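Local coordinates for GDP-perosamine synthase (Caulobacter crescentus, PDB 3BN1), which catalyses the pyridoxal-phosphate-dependent transfer of an amino group from L-glutamate to GDP-4-keto-6-deoxy-D-mannose, yielding GDP-perosamine for the lipopolysaccharide O-antigen, at residues Ser85-Ala90 with His321-Met326; Val105-Arg110 with Lys338-Cys343; Met209-Gly214 with Phe225-Phe230. All coordinates share one frame; numbering follows the deposited sequence.

Contacts 1 and 2 are neighbours, their centres about 11 Å apart: contact 1 ties loop 85-90 to the loop before helix 338-346, and contact 2 ties loop 105-110 to the start of that helix. Their segments alternate along the sequence, and they touch: His324 NE2 lies 2.7 Å from Glu341 OE2, probably hydrogen-bonded, while strands 80-84 and 101-105, side by side in the seven-stranded mixed sheet, lead into the two loops. Contact 3 closes a much shorter loop nested inside both. Its centre is about 29 Å from that of contact 1 and 37 Å from that of contact 2. Contacts 1 and 3 both meet the second subunit, and contact 1 holds Tyr88 of the 2-oxoglutarate pocket.

Contact 1. Residues Ser85-Ala90 with His321-Met326; sequences SLTYIA and HPMHIM. With AKG (2-oxoglutaric acid), chain G.
Met323 fills the apolar middle of this contact, its SD resting 3.8 Å from CG1 of Ile89 while the two side chains lie aslant one another. The methionine chain is bent at both chi2 and chi3, which brings its CE back beside the carbonyl O of Thr87. Two longer apolar contacts add to this: farther along, Ile89 CD1 comes within 4.4 Å of Met326 CE; separately, Leu86 CD1 lies 4.3 Å from Pro322 CG. Ile89 also touches Tyr88: its CG2 lies over one face of the Tyr88 ring, 4.1 Å above the plane, and 2-oxoglutarate lies over the opposite face, with Tyr88 OH 3.4 Å from its C5. Tyr88 is thus a wall of the ligand pocket, backed by the residue that packs on Met323.

Toward the polar edge, Ser85 grips the 321-326 turn twice. Its carbonyl O accepts from Met323 N at 2.9 Å, the donor standing 40° out of the carbonyl plane, and it also receives a CA-H contact from Pro322. Its hydroxyl, turned away from the backbone N (chi1 -168°), meets His324 ND1 at 2.6 Å at the edge of the imidazole, in the ring plane. With Glu341 at NE2, the histidine has partners at both nitrogens, which probably fixes the rotation of the ring.

The loop 85-90 joins strand 80-84 to helix 90-98, and Ser85 is also hydrogen-bonded through its backbone to Val105. Leu104 of the adjoining strand 101-105 touches Ser85, Met323 and His324, helix 338-346 offers Ala340 and Cys343 to Leu86, and Trp224 and Phe225 of the second subunit pack on Met326 and Ile89.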
ATOM      1  N   SER A  85      11.024  21.733  -5.119  1.00  7.59           N
ATOM      2  CA  SER A  85       9.634  22.204  -4.983  1.00  7.63           C
ATOM      3  C   SER A  85       8.861  21.695  -6.192  1.00  9.73           C
ATOM      4  O   SER A  85       7.718  21.273  -6.044  1.00  9.00           O
ATOM      5  CB  SER A  85       9.520  23.727  -4.977  1.00  9.31           C
ATOM      6  OG  SER A  85       8.227  24.146  -4.562  1.00 15.02           O
ATOM      7  N   LEU A  86       9.509  21.698  -7.370  1.00 11.12           N
ATOM      8  CA  LEU A  86       8.885  21.160  -8.602  1.00  4.95           C
ATOM      9  C   LEU A  86       8.986  19.652  -8.705  1.00  5.92           C
ATOM     10  O   LEU A  86      10.025  19.117  -9.136  1.00  9.61           O
ATOM     11  CB  LEU A  86       9.482  21.772  -9.862  1.00  5.12           C
ATOM     12  CG  LEU A  86       8.607  21.554 -11.137  1.00 10.94           C
ATOM     13  CD1 LEU A  86       7.317  22.392 -11.049  1.00  8.02           C
ATOM     14  CD2 LEU A  86       9.335  21.966 -12.411  1.00  7.22           C
ATOM     15  N   THR A  87       7.908  18.977  -8.301  1.00 13.67           N
ATOM     16  CA  THR A  87       7.834  17.496  -8.282  1.00  5.69           C
ATOM     17  C   THR A  87       6.394  17.082  -7.953  1.00  4.00           C
ATOM     18  O   THR A  87       5.555  17.923  -7.562  1.00  7.42           O
ATOM     19  CB  THR A  87       8.808  16.828  -7.261  1.00 14.59           C
ATOM     20  OG1 THR A  87       8.732  15.393  -7.361  1.00  5.67           O
ATOM     21  CG2 THR A  87       8.495  17.202  -5.815  1.00  8.42           C
ATOM     22  N   TYR A  88       6.164  15.779  -8.022  1.00 11.67           N
ATOM     23  CA  TYR A  88       4.899  15.204  -7.620  1.00  7.87           C
ATOM     24  C   TYR A  88       4.955  15.159  -6.072  1.00  1.81           C
ATOM     25  O   TYR A  88       5.983  14.906  -5.454  1.00  7.26           O
ATOM     26  CB  TYR A  88       4.740  13.799  -8.202  1.00  6.53           C
ATOM     27  CG  TYR A  88       3.432  13.244  -7.725  1.00 13.05           C
ATOM     28  CD1 TYR A  88       2.227  13.878  -8.064  1.00 13.28           C
ATOM     29  CD2 TYR A  88       3.421  12.120  -6.886  1.00 15.43           C
ATOM     30  CE1 TYR A  88       1.040  13.341  -7.671  1.00  4.70           C
ATOM     31  CE2 TYR A  88       2.251  11.588  -6.484  1.00  9.24           C
ATOM     32  CZ  TYR A  88       1.084  12.226  -6.825  1.00 10.90           C
ATOM     33  OH  TYR A  88      -0.081  11.712  -6.334  1.00 11.98           O
ATOM     34  N   ILE A  89       3.828  15.454  -5.443  1.00 11.30           N
ATOM     35  CA  ILE A  89       3.816  15.692  -4.037  1.00  6.06           C
ATOM     36  C   ILE A  89       4.244  14.547  -3.161  1.00  7.82           C
ATOM     37  O   ILE A  89       4.645  14.785  -2.005  1.00 13.89           O
ATOM     38  CB  ILE A  89       2.439  16.078  -3.572  1.00  5.27           C
ATOM     39  CG1 ILE A  89       2.513  16.808  -2.223  1.00  8.62           C
ATOM     40  CG2 ILE A  89       1.548  14.837  -3.643  1.00  4.57           C
ATOM     41  CD1 ILE A  89       1.182  17.518  -1.857  1.00  7.17           C
ATOM     42  N   ALA A  90       4.168  13.327  -3.715  1.00  5.98           N
ATOM     43  CA  ALA A  90       4.596  12.146  -2.986  1.00  7.41           C
ATOM     44  C   ALA A  90       6.056  12.303  -2.582  1.00  4.30           C
ATOM     45  O   ALA A  90       6.428  11.781  -1.514  1.00  8.35           O
ATOM     46  CB  ALA A  90       4.365  10.844  -3.806  1.00  8.35           C
ATOM     47  N   HIS A 321       2.386  21.486  -9.799  1.00 12.46           N
ATOM     48  CA  HIS A 321       2.396  22.767  -9.081  1.00 10.93           C
ATOM     49  C   HIS A 321       3.505  22.660  -8.094  1.00 12.25           C
ATOM     50  O   HIS A 321       3.574  21.651  -7.391  1.00  9.69           O
ATOM     51  CB  HIS A 321       1.098  23.014  -8.267  1.00  9.90           C
ATOM     52  CG  HIS A 321      -0.134  23.051  -9.100  1.00 16.97           C
ATOM     53  ND1 HIS A 321      -0.157  23.613 -10.360  1.00 66.20           N
ATOM     54  CD2 HIS A 321      -1.373  22.547  -8.887  1.00 27.97           C
ATOM     55  CE1 HIS A 321      -1.354  23.449 -10.893  1.00 30.81           C
ATOM     56  NE2 HIS A 321      -2.118  22.824 -10.013  1.00 28.03           N
ATOM     57  N   PRO A 322       4.313  23.718  -7.966  1.00 14.38           N
ATOM     58  CA  PRO A 322       5.380  23.681  -6.986  1.00  6.67           C
ATOM     59  C   PRO A 322       4.765  23.409  -5.589  1.00  3.80           C
ATOM     60  O   PRO A 322       3.714  23.951  -5.240  1.00 12.79           O
ATOM     61  CB  PRO A 322       5.972  25.091  -7.089  1.00  9.92           C
ATOM     62  CG  PRO A 322       5.806  25.480  -8.522  1.00  9.40           C
ATOM     63  CD  PRO A 322       4.444  24.878  -8.886  1.00  8.78           C
ATOM     64  N   MET A 323       5.459  22.635  -4.774  1.00  9.96           N
ATOM     65  CA  MET A 323       4.919  22.305  -3.447  1.00 12.72           C
ATOM     66  C   MET A 323       4.552  23.537  -2.650  1.00 17.31           C
ATOM     67  O   MET A 323       3.584  23.568  -1.896  1.00 15.23           O
ATOM     68  CB  MET A 323       6.032  21.693  -2.579  1.00  8.28           C
ATOM     69  CG  MET A 323       6.580  20.382  -3.146  1.00 22.57           C
ATOM     70  SD  MET A 323       5.410  19.005  -3.160  1.00 21.01           S
ATOM     71  CE  MET A 323       4.337  19.488  -4.736  1.00 11.03           C
ATOM     72  N   HIS A 324       5.489  24.470  -2.653  1.00  7.29           N
ATOM     73  CA  HIS A 324       5.361  25.638  -1.791  1.00  6.21           C
ATOM     74  C   HIS A 324       4.151  26.484  -2.154  1.00 11.55           C
ATOM     75  O   HIS A 324       3.874  27.491  -1.507  1.00 12.31           O
ATOM     76  CB  HIS A 324       6.743  26.451  -1.721  1.00  9.88           C
ATOM     77  CG  HIS A 324       7.064  27.221  -2.967  1.00  7.56           C
ATOM     78  ND1 HIS A 324       7.385  26.590  -4.153  1.00 12.74           N
ATOM     79  CD2 HIS A 324       7.010  28.550  -3.253  1.00 11.80           C
ATOM     80  CE1 HIS A 324       7.552  27.497  -5.104  1.00  6.73           C
ATOM     81  NE2 HIS A 324       7.326  28.697  -4.585  1.00 12.29           N
ATOM     82  N   ILE A 325       3.460  26.142  -3.241  1.00  4.77           N
ATOM     83  CA  ILE A 325       2.330  27.003  -3.578  1.00 17.81           C
ATOM     84  C   ILE A 325       1.063  26.257  -3.229  1.00 44.81           C
ATOM     85  O   ILE A 325      -0.010  26.772  -3.455  1.00 14.45           O
ATOM     86  CB  ILE A 325       2.229  27.547  -5.025  1.00 19.61           C
ATOM     87  CG1 ILE A 325       1.862  26.437  -6.001  1.00 21.66           C
ATOM     88  CG2 ILE A 325       3.526  28.134  -5.478  1.00 15.70           C
ATOM     89  CD1 ILE A 325       1.487  26.939  -7.463  1.00 12.72           C
ATOM     90  N   MET A 326       1.170  25.060  -2.673  1.00 16.16           N
ATOM     91  CA  MET A 326      -0.053  24.379  -2.293  1.00  7.40           C
ATOM     92  C   MET A 326      -0.163  24.343  -0.774  1.00 22.51           C
ATOM     93  O   MET A 326       0.860  24.407  -0.126  1.00 18.05           O
ATOM     94  CB  MET A 326      -0.151  23.001  -2.937  1.00 13.35           C
ATOM     95  CG  MET A 326      -0.330  23.096  -4.433  1.00 14.17           C
ATOM     96  SD  MET A 326      -0.545  21.515  -5.153  1.00 12.30           S
ATOM     97  CE  MET A 326       1.035  20.742  -4.894  1.00 13.78           C
TER
HETATM   98  C1  AKG G 374       0.426  11.615 -12.213  1.00 43.32           C
HETATM   99  O1  AKG G 374      -0.792  11.939 -12.241  1.00 99.89           O
HETATM  100  O2  AKG G 374       1.218  11.989 -13.112  1.00 99.89           O
HETATM  101  C2  AKG G 374       0.934  10.769 -11.115  1.00 45.47           C
HETATM  102  O5  AKG G 374       2.077  10.358 -11.151  1.00 53.97           O
HETATM  103  C3  AKG G 374      -0.005  10.486  -9.961  1.00 29.63           C
HETATM  104  C4  AKG G 374       0.583   9.467  -9.009  1.00 24.02           C
HETATM  105  C5  AKG G 374      -0.528   8.901  -8.166  1.00 16.59           C
HETATM  106  O3  AKG G 374      -0.213   8.073  -7.269  1.00 20.44           O
HETATM  107  O4  AKG G 374      -1.825   9.334  -8.347  1.00 26.46           O

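Contact 2. Residues Val105-Arg110 with Lys338-Cys343; sequences VDNDPR and KIAEAC
Asp106 sets its carboxylate against the first turn of helix 338-346 and takes two consecutive backbone N-H groups, one on each oxygen. OD1 receives Ala340 N at 2.7 Å and OD2 receives Ile339 N at 2.9 Å, both on the syn lone pairs. A water carries the pattern back by one residue, donating to OD2 at 2.6 Å and accepting from Lys338 N. Ile339 CG2 tucks against Pro109, 3.7 Å from its CB, and Asn107 OD1 lies against CA and CB of Ala340.

Asp106 OD1 also takes a weak bond from Asn107 N. Asn107 ND2 donates to Asp108 O of its own loop at 2.9 Å from well above the carbonyl plane, and makes a weak, long bond across to Cys343 SG of the helix. Asp108 OD2 accepts from Arg110 N at 2.6 Å, forming an Asx turn, and also takes Thr111 N. Pro109 O is bonded to Arg293 of strand 290-294.

Asp106, from a loop distant in sequence, does from outside the helix what an N-cap side chain does from within it, binding N-H groups of the first turn, probably favoured by the helix dipole; it fastens helix 338-346 to the loop leaving edge strand 101-105.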
ATOM      1  N   VAL A 105      14.213  23.035  -2.832  1.00  6.36           N
ATOM      2  CA  VAL A 105      15.258  23.591  -3.711  1.00 11.45           C
ATOM      3  C   VAL A 105      14.665  23.830  -5.130  1.00  6.86           C
ATOM      4  O   VAL A 105      13.707  23.144  -5.558  1.00  7.95           O
ATOM      5  CB  VAL A 105      16.496  22.644  -3.810  1.00  6.90           C
ATOM      6  CG1 VAL A 105      16.093  21.283  -4.447  1.00 11.00           C
ATOM      7  CG2 VAL A 105      17.610  23.349  -4.575  1.00  4.84           C
ATOM      8  N   ASP A 106      15.195  24.846  -5.819  1.00  8.88           N
ATOM      9  CA  ASP A 106      14.703  25.261  -7.133  1.00  7.45           C
ATOM     10  C   ASP A 106      15.305  24.314  -8.141  1.00  6.05           C
ATOM     11  O   ASP A 106      16.207  23.560  -7.808  1.00  8.32           O
ATOM     12  CB  ASP A 106      15.205  26.667  -7.493  1.00  6.80           C
ATOM     13  CG  ASP A 106      14.210  27.445  -8.274  1.00  4.82           C
ATOM     14  OD1 ASP A 106      13.219  26.829  -8.706  1.00  3.89           O
ATOM     15  OD2 ASP A 106      14.409  28.659  -8.467  1.00  8.74           O
ATOM     16  N   ASN A 107      14.773  24.335  -9.358  1.00  9.39           N
ATOM     17  CA  ASN A 107      15.234  23.490 -10.457  1.00  5.91           C
ATOM     18  C   ASN A 107      15.794  24.310 -11.605  1.00  7.29           C
ATOM     19  O   ASN A 107      15.723  25.545 -11.605  1.00 11.59           O
ATOM     20  CB  ASN A 107      14.067  22.714 -11.093  1.00  7.86           C
ATOM     21  CG  ASN A 107      12.892  23.604 -11.460  1.00  8.67           C
ATOM     22  OD1 ASN A 107      12.124  23.953 -10.581  1.00 11.00           O
ATOM     23  ND2 ASN A 107      12.642  23.825 -12.737  1.00  5.75           N
ATOM     24  N   ASP A 108      16.307  23.577 -12.596  1.00 16.17           N
ATOM     25  CA  ASP A 108      16.871  24.151 -13.804  1.00 20.19           C
ATOM     26  C   ASP A 108      15.696  24.548 -14.677  1.00 11.83           C
ATOM     27  O   ASP A 108      14.692  23.810 -14.793  1.00 12.39           O
ATOM     28  CB  ASP A 108      17.686  23.069 -14.516  1.00 11.80           C
ATOM     29  CG  ASP A 108      18.375  23.567 -15.809  1.00 14.53           C
ATOM     30  OD1 ASP A 108      19.556  23.982 -15.762  1.00 35.76           O
ATOM     31  OD2 ASP A 108      17.772  23.490 -16.895  1.00 14.39           O
ATOM     32  N   PRO A 109      15.834  25.703 -15.309  1.00 11.88           N
ATOM     33  CA  PRO A 109      14.764  26.206 -16.170  1.00  9.83           C
ATOM     34  C   PRO A 109      14.547  25.411 -17.460  1.00 13.85           C
ATOM     35  O   PRO A 109      13.502  25.551 -18.121  1.00 11.22           O
ATOM     36  CB  PRO A 109      15.235  27.612 -16.510  1.00 14.20           C
ATOM     37  CG  PRO A 109      16.760  27.489 -16.386  1.00 13.31           C
ATOM     38  CD  PRO A 109      16.918  26.687 -15.145  1.00  5.24           C
ATOM     39  N   ARG A 110      15.555  24.602 -17.796  1.00  7.68           N
ATOM     40  CA  ARG A 110      15.568  23.855 -19.037  1.00  7.89           C
ATOM     41  C   ARG A 110      15.225  22.404 -18.917  1.00  7.66           C
ATOM     42  O   ARG A 110      14.401  21.883 -19.652  1.00 13.42           O
ATOM     43  CB  ARG A 110      16.929  24.025 -19.698  1.00 18.61           C
ATOM     44  CG  ARG A 110      16.941  25.304 -20.536  1.00 13.79           C
ATOM     45  CD  ARG A 110      18.180  25.443 -21.474  1.00 26.75           C
ATOM     46  NE  ARG A 110      19.358  24.907 -20.785  1.00 22.54           N
ATOM     47  CZ  ARG A 110      20.509  24.521 -21.330  1.00 99.89           C
ATOM     48  NH1 ARG A 110      20.758  24.645 -22.642  1.00 37.45           N
ATOM     49  NH2 ARG A 110      21.422  24.026 -20.498  1.00 37.01           N
ATOM     50  N   LYS A 338      11.964  30.635  -7.588  1.00 12.65           N
ATOM     51  CA  LYS A 338      11.399  31.313  -8.737  1.00 19.81           C
ATOM     52  C   LYS A 338      11.337  30.495 -10.027  1.00 13.80           C
ATOM     53  O   LYS A 338      10.410  30.670 -10.803  1.00 15.20           O
ATOM     54  CB  LYS A 338      12.058  32.693  -8.890  1.00 17.14           C
ATOM     55  CG  LYS A 338      11.751  33.620  -7.678  1.00 21.45           C
ATOM     56  CD  LYS A 338      12.596  34.917  -7.564  1.00 51.46           C
ATOM     57  CE  LYS A 338      11.810  36.198  -7.909  1.00 99.89           C
ATOM     58  NZ  LYS A 338      10.322  36.008  -7.873  1.00 99.89           N
ATOM     59  N   ILE A 339      12.320  29.629 -10.278  1.00 13.63           N
ATOM     60  CA  ILE A 339      12.293  28.864 -11.524  1.00 10.50           C
ATOM     61  C   ILE A 339      11.148  27.875 -11.441  1.00 11.98           C
ATOM     62  O   ILE A 339      10.350  27.783 -12.371  1.00 13.99           O
ATOM     63  CB  ILE A 339      13.590  28.119 -11.914  1.00 13.52           C
ATOM     64  CG1 ILE A 339      14.816  29.033 -12.018  1.00  9.50           C
ATOM     65  CG2 ILE A 339      13.389  27.491 -13.301  1.00  8.40           C
ATOM     66  CD1 ILE A 339      14.570  30.266 -12.922  1.00 17.41           C
ATOM     67  N   ALA A 340      11.011  27.199 -10.298  1.00 11.43           N
ATOM     68  CA  ALA A 340       9.917  26.227 -10.139  1.00 13.00           C
ATOM     69  C   ALA A 340       8.535  26.913 -10.371  1.00 17.63           C
ATOM     70  O   ALA A 340       7.630  26.363 -11.006  1.00  6.98           O
ATOM     71  CB  ALA A 340       9.983  25.638  -8.700  1.00  4.73           C
ATOM     72  N   GLU A 341       8.367  28.121  -9.843  1.00 11.11           N
ATOM     73  CA  GLU A 341       7.101  28.853 -10.025  1.00 10.95           C
ATOM     74  C   GLU A 341       6.816  29.153 -11.483  1.00  9.23           C
ATOM     75  O   GLU A 341       5.677  28.946 -11.952  1.00 16.31           O
ATOM     76  CB  GLU A 341       7.138  30.177  -9.266  1.00 10.62           C
ATOM     77  CG  GLU A 341       7.037  29.996  -7.739  1.00 21.28           C
ATOM     78  CD  GLU A 341       7.518  31.220  -6.992  1.00 24.90           C
ATOM     79  OE1 GLU A 341       7.663  32.309  -7.601  1.00 27.01           O
ATOM     80  OE2 GLU A 341       7.838  31.061  -5.809  1.00 16.08           O
ATOM     81  N   ALA A 342       7.863  29.602 -12.206  1.00 12.27           N
ATOM     82  CA  ALA A 342       7.764  29.931 -13.651  1.00  9.52           C
ATOM     83  C   ALA A 342       7.389  28.675 -14.460  1.00 15.11           C
ATOM     84  O   ALA A 342       6.495  28.682 -15.316  1.00 14.48           O
ATOM     85  CB  ALA A 342       9.157  30.483 -14.177  1.00  8.75           C
ATOM     86  N   CYS A 343       8.062  27.573 -14.154  1.00  7.38           N
ATOM     87  CA  CYS A 343       7.786  26.329 -14.861  1.00  9.19           C
ATOM     88  C   CYS A 343       6.382  25.851 -14.611  1.00  9.94           C
ATOM     89  O   CYS A 343       5.716  25.394 -15.526  1.00 10.66           O
ATOM     90  CB  CYS A 343       8.759  25.234 -14.509  1.00  6.33           C
ATOM     91  SG  CYS A 343      10.449  25.564 -15.099  1.00 12.52           S
TER
HETATM   92  O   HOH W   1      14.980  31.046  -7.571  1.00 17.98           O

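Contact 3. Residues Met209-Gly214 with Phe225-Phe230; sequences MRLLRG and FPIVGF
Phe230 and Leu212 meet along the ring's CD2-CE2 side, with Leu212 CD2 4.1 Å from CE2 and the carbonyl O of Leu212 coming in obliquely. Beyond the two segments the ring stacks with Tyr232, meets His67 at an angle, and meets Tyr97 of the second subunit. On the helix, NH2 of Arg213 lies in plane at the edge of the Arg210 guanidinium. Glu44 OE2 forms salt bridges to both arginines, which probably offsets their like charge.

The backbone tie is made where helix 203-213 ends. Phe230 N donates to Leu212 O at 2.9 Å, almost straight (165°) and in the carbonyl plane, so a carbonyl of the last turn is satisfied by the returning loop. Gly229, with no side chain, brings its CA to 3.7 Å from the same O. Helix 203-213 and the loop that returns along its end belong to the aspartate aminotransferase fold typical of the family; just past the segments come Gln215 and Arg233, and in the second subunit these same residues bond the 2-oxoglutarate held by this chain. Gly229 O is hydrogen-bonded to Tyr97 OH of the second subunit.

Outward along the loop the packing is apolar. Leu211 and Ile227 reach for each other tip to tip, CD2 and CD1 only 3.2 Å apart, which is tighter than usual van der Waals contact. Ile227 runs extended from CG1 (chi2 177°), carrying the same CD1 to 3.7 Å from Leu212 CD2, a methyl that also lies 3.4 Å from Val228 O. Leu212 also packs on Leu68 and Val71 of helix 62-72.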
ATOM      1  N   MET A 209      14.980  -2.861   4.401  1.00  8.93           N
ATOM      2  CA  MET A 209      13.867  -2.519   3.535  1.00 22.59           C
ATOM      3  C   MET A 209      12.967  -3.747   3.437  1.00 18.45           C
ATOM      4  O   MET A 209      11.742  -3.595   3.557  1.00 10.62           O
ATOM      5  CB  MET A 209      14.374  -2.094   2.157  1.00 17.70           C
ATOM      6  CG  MET A 209      14.927  -0.654   2.078  1.00 10.51           C
ATOM      7  SD  MET A 209      15.860  -0.425   0.517  1.00 16.22           S
ATOM      8  CE  MET A 209      16.447   1.312   0.635  1.00  5.37           C
ATOM      9  N   ARG A 210      13.532  -4.951   3.246  1.00 12.02           N
ATOM     10  CA  ARG A 210      12.647  -6.106   3.193  1.00 13.54           C
ATOM     11  C   ARG A 210      11.996  -6.358   4.569  1.00 11.93           C
ATOM     12  O   ARG A 210      10.815  -6.740   4.653  1.00 12.25           O
ATOM     13  CB  ARG A 210      13.335  -7.363   2.644  1.00 18.02           C
ATOM     14  CG  ARG A 210      14.348  -7.085   1.540  1.00 18.77           C
ATOM     15  CD  ARG A 210      14.448  -8.273   0.559  1.00 20.10           C
ATOM     16  NE  ARG A 210      15.193  -7.993  -0.685  1.00 24.23           N
ATOM     17  CZ  ARG A 210      14.623  -7.795  -1.876  1.00 57.57           C
ATOM     18  NH1 ARG A 210      15.406  -7.542  -2.909  1.00 31.52           N
ATOM     19  NH2 ARG A 210      13.296  -7.887  -2.065  1.00 14.25           N
ATOM     20  N   LEU A 211      12.753  -6.092   5.635  1.00 11.06           N
ATOM     21  CA  LEU A 211      12.225  -6.231   6.995  1.00 15.25           C
ATOM     22  C   LEU A 211      10.967  -5.356   7.206  1.00 12.18           C
ATOM     23  O   LEU A 211       9.905  -5.831   7.669  1.00 10.91           O
ATOM     24  CB  LEU A 211      13.293  -5.828   8.017  1.00  6.79           C
ATOM     25  CG  LEU A 211      12.780  -6.088   9.458  1.00  8.65           C
ATOM     26  CD1 LEU A 211      12.407  -7.528   9.778  1.00  6.52           C
ATOM     27  CD2 LEU A 211      13.879  -5.608  10.382  1.00 14.41           C
ATOM     28  N   LEU A 212      11.105  -4.074   6.889  1.00  8.68           N
ATOM     29  CA  LEU A 212       9.970  -3.111   7.043  1.00  2.35           C
ATOM     30  C   LEU A 212       8.810  -3.362   6.107  1.00  8.14           C
ATOM     31  O   LEU A 212       7.653  -3.214   6.473  1.00  7.30           O
ATOM     32  CB  LEU A 212      10.456  -1.695   6.772  1.00  3.05           C
ATOM     33  CG  LEU A 212      11.436  -1.147   7.826  1.00 12.23           C
ATOM     34  CD1 LEU A 212      12.255   0.026   7.232  1.00 15.67           C
ATOM     35  CD2 LEU A 212      10.642  -0.671   9.104  1.00  7.97           C
ATOM     36  N   ARG A 213       9.131  -3.746   4.891  1.00  5.05           N
ATOM     37  CA  ARG A 213       8.107  -4.018   3.875  1.00  2.14           C
ATOM     38  C   ARG A 213       7.152  -5.094   4.352  1.00 18.89           C
ATOM     39  O   ARG A 213       5.951  -5.017   4.109  1.00  8.83           O
ATOM     40  CB  ARG A 213       8.773  -4.490   2.582  1.00  4.55           C
ATOM     41  CG  ARG A 213       7.722  -4.726   1.468  1.00 18.51           C
ATOM     42  CD  ARG A 213       8.349  -5.239   0.191  1.00 12.45           C
ATOM     43  NE  ARG A 213       8.981  -6.539   0.399  1.00 10.95           N
ATOM     44  CZ  ARG A 213       9.603  -7.247  -0.556  1.00 24.94           C
ATOM     45  NH1 ARG A 213       9.687  -6.861  -1.848  1.00  7.53           N
ATOM     46  NH2 ARG A 213      10.175  -8.388  -0.203  1.00 13.98           N
ATOM     47  N   GLY A 214       7.728  -6.112   4.987  1.00 12.01           N
ATOM     48  CA  GLY A 214       7.002  -7.298   5.455  1.00  9.35           C
ATOM     49  C   GLY A 214       6.537  -7.236   6.893  1.00 22.31           C
ATOM     50  O   GLY A 214       6.718  -8.198   7.663  1.00  7.67           O
ATOM     51  N   PHE A 225       8.255  -9.987  15.774  1.00 15.01           N
ATOM     52  CA  PHE A 225       8.299  -8.639  15.205  1.00  8.50           C
ATOM     53  C   PHE A 225       9.261  -7.799  16.043  1.00 11.86           C
ATOM     54  O   PHE A 225       8.925  -7.245  17.071  1.00 13.93           O
ATOM     55  CB  PHE A 225       6.884  -8.041  15.268  1.00  1.50           C
ATOM     56  CG  PHE A 225       5.922  -8.761  14.358  1.00  4.90           C
ATOM     57  CD1 PHE A 225       5.798  -8.394  13.017  1.00 13.05           C
ATOM     58  CD2 PHE A 225       5.206  -9.856  14.815  1.00 10.09           C
ATOM     59  CE1 PHE A 225       4.964  -9.092  12.154  1.00 20.29           C
ATOM     60  CE2 PHE A 225       4.377 -10.564  13.973  1.00 13.11           C
ATOM     61  CZ  PHE A 225       4.272 -10.210  12.628  1.00  9.36           C
ATOM     62  N   PRO A 226      10.479  -7.716  15.552  1.00 14.56           N
ATOM     63  CA  PRO A 226      11.524  -6.954  16.208  1.00 12.88           C
ATOM     64  C   PRO A 226      11.312  -5.440  16.035  1.00 28.60           C
ATOM     65  O   PRO A 226      11.826  -4.651  16.832  1.00 15.68           O
ATOM     66  CB  PRO A 226      12.767  -7.406  15.442  1.00 12.40           C
ATOM     67  CG  PRO A 226      12.209  -8.015  14.079  1.00  5.75           C
ATOM     68  CD  PRO A 226      10.996  -8.714  14.599  1.00 13.97           C
ATOM     69  N   ILE A 227      10.574  -4.989  15.023  1.00  9.65           N
ATOM     70  CA  ILE A 227      10.425  -3.540  14.879  1.00 12.99           C
ATOM     71  C   ILE A 227       9.030  -3.225  14.351  1.00 12.44           C
ATOM     72  O   ILE A 227       8.279  -4.139  13.957  1.00 11.81           O
ATOM     73  CB  ILE A 227      11.331  -3.010  13.768  1.00 13.36           C
ATOM     74  CG1 ILE A 227      11.057  -3.825  12.517  1.00  4.23           C
ATOM     75  CG2 ILE A 227      12.779  -3.070  14.128  1.00 45.87           C
ATOM     76  CD1 ILE A 227      11.847  -3.338  11.362  1.00 26.94           C
ATOM     77  N   VAL A 228       8.735  -1.930  14.273  1.00  5.97           N
ATOM     78  CA  VAL A 228       7.447  -1.510  13.724  1.00  9.07           C
ATOM     79  C   VAL A 228       7.649  -1.411  12.223  1.00 11.82           C
ATOM     80  O   VAL A 228       8.576  -0.731  11.829  1.00  8.33           O
ATOM     81  CB  VAL A 228       7.071  -0.127  14.208  1.00  5.91           C
ATOM     82  CG1 VAL A 228       5.860   0.383  13.355  1.00  1.00           C
ATOM     83  CG2 VAL A 228       6.745  -0.193  15.641  1.00  9.25           C
ATOM     84  N   GLY A 229       6.885  -2.155  11.416  1.00  9.23           N
ATOM     85  CA  GLY A 229       6.999  -2.140   9.951  1.00  5.40           C
ATOM     86  C   GLY A 229       5.650  -1.766   9.354  1.00  4.53           C
ATOM     87  O   GLY A 229       4.785  -1.119  10.011  1.00  7.87           O
ATOM     88  N   PHE A 230       5.537  -2.058   8.056  1.00  8.48           N
ATOM     89  CA  PHE A 230       4.393  -1.634   7.234  1.00 11.13           C
ATOM     90  C   PHE A 230       3.939  -2.766   6.373  1.00 16.40           C
ATOM     91  O   PHE A 230       4.611  -3.814   6.272  1.00  7.61           O
ATOM     92  CB  PHE A 230       4.850  -0.560   6.268  1.00  1.12           C
ATOM     93  CG  PHE A 230       5.626   0.538   6.933  1.00  8.11           C
ATOM     94  CD1 PHE A 230       4.960   1.468   7.704  1.00  7.35           C
ATOM     95  CD2 PHE A 230       7.033   0.645   6.789  1.00 14.42           C
ATOM     96  CE1 PHE A 230       5.632   2.482   8.336  1.00  5.59           C
ATOM     97  CE2 PHE A 230       7.732   1.644   7.452  1.00 15.56           C
ATOM     98  CZ  PHE A 230       7.025   2.566   8.248  1.00 11.95           C
TER